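Local coordinates for protein PA-I Galactophilic Lectin (Enterobacter cloacae, PDB 6YGQ) that binds a calcium ion and probably recognises galactose-type sugars as a lectin, at residues Thr51-Ser55 and Val99-Lys103; Thr68-Arg73 and Leu83-Leu88. All blocks are in the same frame, centred on the assembly; numbering follows the deposited sequence.

Contact 1 (Thr51-Ser55 and Val99-Lys103)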
loop_
_atom_site.group_PDB
_atom_site.type_symbol
_atom_site.label_atom_id
_atom_site.label_comp_id
_atom_site.label_asym_id
_atom_site.label_seq_id
_atom_site.Cartn_x
_atom_site.Cartn_y
_atom_site.Cartn_z
ATOM N N THR A 51 11.373 -4.609 6.743
ATOM C CA THR A 51 10.431 -4.047 5.788
ATOM C C THR A 51 9.024 -4.450 6.201
ATOM O O THR A 51 8.767 -5.626 6.476
ATOM C CB THR A 51 10.732 -4.521 4.364
ATOM O OG1 THR A 51 11.930 -3.887 3.895
ATOM C CG2 THR A 51 9.574 -4.188 3.435
ATOM N N ILE A 52 8.123 -3.474 6.251
ATOM C CA ILE A 52 6.726 -3.701 6.599
ATOM C C ILE A 52 5.878 -3.349 5.384
ATOM O O ILE A 52 6.074 -2.293 4.770
ATOM C CB ILE A 52 6.302 -2.873 7.826
ATOM C CG1 ILE A 52 7.261 -3.112 8.995
ATOM C CG2 ILE A 52 4.876 -3.226 8.231
ATOM C CD1 ILE A 52 7.255 -1.999 10.029
ATOM N N LEU A 53 4.944 -4.236 5.038
ATOM C CA LEU A 53 4.047 -4.054 3.903
ATOM C C LEU A 53 2.613 -4.292 4.349
ATOM O O LEU A 53 2.349 -5.215 5.125
ATOM C CB LEU A 53 4.391 -5.014 2.764
ATOM C CG LEU A 53 5.854 -5.042 2.328
ATOM C CD1 LEU A 53 6.093 -6.208 1.381
ATOM C CD2 LEU A 53 6.232 -3.723 1.679
ATOM N N ALA A 54 1.682 -3.486 3.837
ATOM C CA ALA A 54 0.312 -3.564 4.320
ATOM C C ALA A 54 -0.691 -3.266 3.215
ATOM O O ALA A 54 -0.382 -2.616 2.215
ATOM C CB ALA A 54 0.087 -2.599 5.493
ATOM N N SER A 55 -1.911 -3.758 3.427
ATOM C CA SER A 55 -3.033 -3.533 2.529
ATOM C C SER A 55 -4.314 -3.728 3.325
ATOM O O SER A 55 -4.307 -4.327 4.404
ATOM C CB SER A 55 -2.991 -4.485 1.328
ATOM O OG SER A 55 -3.138 -5.833 1.746
ATOM N N VAL A 99 3.801 4.049 9.232
ATOM C CA VAL A 99 4.100 2.929 8.339
ATOM C C VAL A 99 3.396 3.123 6.997
ATOM O O VAL A 99 4.040 3.099 5.943
ATOM C CB VAL A 99 3.696 1.587 8.976
ATOM C CG1 VAL A 99 3.836 0.445 7.964
ATOM C CG2 VAL A 99 4.541 1.317 10.212
ATOM N N GLY A 100 2.076 3.310 7.023
ATOM C CA GLY A 100 1.359 3.449 5.768
ATOM C C GLY A 100 1.297 2.127 5.020
ATOM O O GLY A 100 1.278 1.044 5.613
ATOM N N ASN A 101 1.264 2.225 3.685
ATOM C CA ASN A 101 1.245 1.027 2.855
ATOM C C ASN A 101 2.534 0.227 2.990
ATOM O O ASN A 101 2.528 -0.996 2.805
ATOM C CB ASN A 101 1.067 1.380 1.376
ATOM C CG ASN A 101 -0.279 1.989 1.066
ATOM O OD1 ASN A 101 -1.195 1.973 1.887
ATOM N ND2 ASN A 101 -0.408 2.532 -0.142
ATOM N N HIS A 102 3.651 0.899 3.250
ATOM C CA HIS A 102 4.930 0.210 3.249
ATOM C C HIS A 102 5.981 1.071 3.927
ATOM O O HIS A 102 6.004 2.292 3.758
ATOM C CB HIS A 102 5.376 -0.133 1.820
ATOM C CG HIS A 102 5.227 0.995 0.845
ATOM N ND1 HIS A 102 6.149 2.013 0.737
ATOM C CD2 HIS A 102 4.268 1.258 -0.075
ATOM C CE1 HIS A 102 5.763 2.857 -0.204
ATOM N NE2 HIS A 102 4.623 2.423 -0.710
ATOM N N LYS A 103 6.842 0.415 4.699
ATOM C CA LYS A 103 8.050 1.021 5.249
ATOM C C LYS A 103 9.214 0.133 4.833
ATOM O O LYS A 103 9.398 -0.957 5.384
ATOM C CB LYS A 103 7.969 1.158 6.765
ATOM C CG LYS A 103 8.838 2.274 7.298
ATOM C CD LYS A 103 8.747 2.380 8.807
ATOM C CE LYS A 103 8.748 3.835 9.260
ATOM N NZ LYS A 103 9.954 4.592 8.827
#
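Thr-51 meets Lys-103 through its backbone: its CA lies 3.3 Å from the Lys-103 O, a CA-H...O contact. The Thr-51 hydroxyl turns elsewhere, to Glu-139 and the backbone N of Arg-105. Ile-52 pairs with Lys-103 through two backbone hydrogen bonds. Ile-52 N gives to Lys-103 O at 3.0 Å, and Lys-103 N returns to Ile-52 O at 2.8 Å. Ile-52 O also takes a CA-H...O contact from His-102 CA. With CG2 anti to the backbone N, the Ile-52 side chain meets Val-99, and the two side chains cross at about a right angle. The touching atoms are Ile-52 CG2 and Val-99 CG1, 3.8 Å apart.

This is an antiparallel strand pair. Strand 102-107 begins at His-102, the last residue of a type II' turn from Val-99. Gly-100 has a positive phi of 71° in the turn. The pair joins strand 49-59 to strand 102-107, and strand 129-139 flanks 49-59 on its other edge.

Leu-53 and His-102 form the next, non-hydrogen-bonded pair, with side chains on one face. Leu-53 CD2 touches the His-102 CB at 3.7 Å, while the imidazole leads away; His-102 NE2 makes a weak hydrogen bond to Ala-54 O of the second subunit. Beyond the paired residues, Ala-54 N bonds to Asn-101 O of the turn at 2.8 Å, a bent bond of 144° whose donor is tilted 33° from the carbonyl plane. Ala-54 CB lies against Gly-100 O at 3.8 Å. The Asn-101 amide nitrogen binds Gln-71 and also Ala-54 O of the second subunit.

Contact 2 (Thr68-Arg73 and Leu83-Leu88)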
loop_
_atom_site.group_PDB
_atom_site.type_symbol
_atom_site.label_atom_id
_atom_site.label_comp_id
_atom_site.label_asym_id
_atom_site.label_seq_id
_atom_site.Cartn_x
_atom_site.Cartn_y
_atom_site.Cartn_z
ATOM N N THR A 68 -10.573 4.239 5.313
ATOM C CA THR A 68 -9.126 4.399 5.304
ATOM C C THR A 68 -8.464 3.187 4.656
ATOM O O THR A 68 -9.014 2.084 4.662
ATOM C CB THR A 68 -8.538 4.556 6.720
ATOM O OG1 THR A 68 -8.500 3.276 7.371
ATOM C CG2 THR A 68 -9.356 5.522 7.552
ATOM N N ALA A 69 -7.284 3.399 4.103
ATOM C CA ALA A 69 -6.329 2.370 3.727
ATOM C C ALA A 69 -5.127 2.517 4.642
ATOM O O ALA A 69 -5.063 3.443 5.461
ATOM C CB ALA A 69 -5.927 2.523 2.253
ATOM N N PRO A 70 -4.149 1.603 4.572
ATOM C CA PRO A 70 -2.933 1.814 5.384
ATOM C C PRO A 70 -2.357 3.211 5.206
ATOM O O PRO A 70 -1.887 3.822 6.172
ATOM C CB PRO A 70 -1.982 0.717 4.886
ATOM C CG PRO A 70 -2.915 -0.387 4.444
ATOM C CD PRO A 70 -4.105 0.321 3.839
ATOM N N GLN A 71 -2.424 3.747 3.989
ATOM C CA GLN A 71 -1.952 5.092 3.682
ATOM C C GLN A 71 -2.859 6.201 4.233
ATOM O O GLN A 71 -2.640 7.361 3.867
ATOM C CB GLN A 71 -1.808 5.252 2.167
ATOM C CG GLN A 71 -3.081 4.951 1.389
ATOM C CD GLN A 71 -2.903 5.114 -0.108
ATOM O OE1 GLN A 71 -1.815 4.905 -0.644
ATOM N NE2 GLN A 71 -3.975 5.494 -0.792
ATOM N N GLY A 72 -3.853 5.947 5.067
ATOM C CA GLY A 72 -4.626 7.006 5.682
ATOM C C GLY A 72 -6.035 7.096 5.126
ATOM O O GLY A 72 -6.493 6.253 4.348
ATOM N N ARG A 73 -6.728 8.153 5.543
ATOM C CA ARG A 73 -8.130 8.324 5.202
ATOM C C ARG A 73 -8.290 8.772 3.755
ATOM O O ARG A 73 -7.399 9.385 3.158
ATOM C CB ARG A 73 -8.797 9.337 6.137
ATOM C CG ARG A 73 -8.421 10.803 5.909
ATOM C CD ARG A 73 -9.353 11.701 6.719
ATOM N NE ARG A 73 -9.005 13.120 6.695
ATOM C CZ ARG A 73 -9.214 13.930 5.662
ATOM N NH1 ARG A 73 -9.751 13.464 4.545
ATOM N NH2 ARG A 73 -8.878 15.210 5.744
ATOM N N LEU A 83 -2.218 12.220 0.034
ATOM C CA LEU A 83 -2.133 11.393 1.227
ATOM C C LEU A 83 -2.157 12.271 2.468
ATOM O O LEU A 83 -1.579 13.361 2.491
ATOM C CB LEU A 83 -0.857 10.557 1.216
ATOM C CG LEU A 83 -0.746 9.485 0.134
ATOM C CD1 LEU A 83 0.599 8.783 0.264
ATOM C CD2 LEU A 83 -1.885 8.485 0.223
ATOM N N ARG A 84 -2.832 11.797 3.509
ATOM C CA ARG A 84 -2.838 12.472 4.789
ATOM C C ARG A 84 -2.107 11.578 5.799
ATOM O O ARG A 84 -1.212 10.806 5.395
ATOM C CB ARG A 84 -4.275 12.835 5.140
ATOM C CG ARG A 84 -4.756 13.986 4.235
ATOM C CD ARG A 84 -6.261 14.188 4.176
ATOM N NE ARG A 84 -6.576 15.459 3.519
ATOM C CZ ARG A 84 -6.793 15.610 2.213
ATOM N NH1 ARG A 84 -6.749 14.568 1.391
ATOM N NH2 ARG A 84 -7.063 16.813 1.725
ATOM N N ASN A 85 -2.435 11.690 7.070
ATOM C CA ASN A 85 -1.718 10.905 8.067
ATOM C C ASN A 85 -1.944 9.412 7.827
ATOM O O ASN A 85 -3.092 8.986 7.640
ATOM C CB ASN A 85 -2.174 11.286 9.474
ATOM C CG ASN A 85 -1.792 12.708 9.847
ATOM O OD1 ASN A 85 -0.673 13.153 9.587
ATOM N ND2 ASN A 85 -2.724 13.429 10.459
ATOM N N PRO A 86 -0.893 8.590 7.835
ATOM C CA PRO A 86 -1.098 7.145 7.662
ATOM C C PRO A 86 -1.959 6.562 8.772
ATOM O O PRO A 86 -1.869 6.965 9.934
ATOM C CB PRO A 86 0.327 6.573 7.696
ATOM C CG PRO A 86 1.143 7.611 8.403
ATOM C CD PRO A 86 0.533 8.927 8.009
ATOM N N SER A 87 -2.803 5.598 8.401
ATOM C CA SER A 87 -3.641 4.923 9.384
ATOM C C SER A 87 -2.906 3.773 10.063
ATOM O O SER A 87 -3.166 3.483 11.236
ATOM C CB SER A 87 -4.919 4.408 8.721
ATOM O OG SER A 87 -5.780 5.477 8.365
ATOM N N LEU A 88 -2.001 3.106 9.351
ATOM C CA LEU A 88 -1.190 2.054 9.942
ATOM C C LEU A 88 0.102 2.651 10.481
ATOM O O LEU A 88 0.842 3.321 9.750
ATOM C CB LEU A 88 -0.867 0.955 8.931
ATOM C CG LEU A 88 0.032 -0.163 9.471
ATOM C CD1 LEU A 88 -0.669 -0.932 10.589
ATOM C CD2 LEU A 88 0.453 -1.102 8.348
HETATM O O HOH W 1 -4.584 9.438 3.041
HETATM O O HOH W 2 -5.620 9.657 7.751
HETATM O O HOH W 3 -6.547 11.749 1.803
#
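Leu-83 lays its CD2 methyl across the amide end of Gln-71, 3.5 Å from Gln-71 CD. The two side chains cross at about a right angle. The Gln-71 amide itself is held by Asn-101 and by Gly-56 O of the second subunit.

Arg-84 N gives to water 1, which also lies within hydrogen-bonding reach of Gln-71 O and Arg-73 O. The extended Arg-84 side chain brings CD over one face of the Arg-73 guanidinium, toward the rim, with Arg-84 CD 3.3 Å from Arg-73 CZ. The two guanidinium planes are 25° apart. Water 3 accepts from Arg-84 NH1 and sits beside Arg-73 O. Arg-84 NH1 also hydrogen-bonds Thr-80 O. Water 2 accepts from Arg-73 N and donates to Asn-85 O. Asn-85 O lies 3.2 Å from Gly-72 CA, so the two backbones pass close here.

Pro-86 follows, its CB 3.8 Å from Pro-70 O. That carbonyl is at the second position of the type I turn Ala-69 to Gly-72, which ties strands 67-69 and 72-73 into a hairpin. Ser-87 N reaches Pro-70 O at 3.0 Å from above the carbonyl plane. Ser-87 OG, anti to its own carbonyl carbon (chi1 -70°), lies 3.3 Å from both Gly-72 CA and Thr-68 CB. Leu-88 N approaches the same Pro-70 O at 3.3 Å, almost straight at 173° and on a lone pair.

Two donors thus grip one carbonyl, while waters bridge the arginine end. Arg-73 NH2 and Arg-84 NE are both donors, 3.2 Å apart. The salt bridge from Arg-73 to Glu-79 probably offsets their like charges.

In the fold
The centres of contacts 1 and 2 are about 11 Å apart. Contact 2 is nested along the chain inside the loop closed by contact 1. Strands 49-59 and 67-69 follow each other and are neighbours in the six-stranded antiparallel sheet, so both contacts reach that sheet. Strand 88-92, in the four-stranded sheet, begins at the end of 83-88. The two contacts touch directly: Gly-100 N lies 3.0 Å from Leu-88 O, a probable hydrogen bond. Through Leu-88, strand 88-92 of the second sheet meets Ala-54 of strand 49-59 and the turn at Gly-100. Both contacts also touch the second subunit, and the Thr-68 side chain of contact 2 is about 9 Å from the calcium ion.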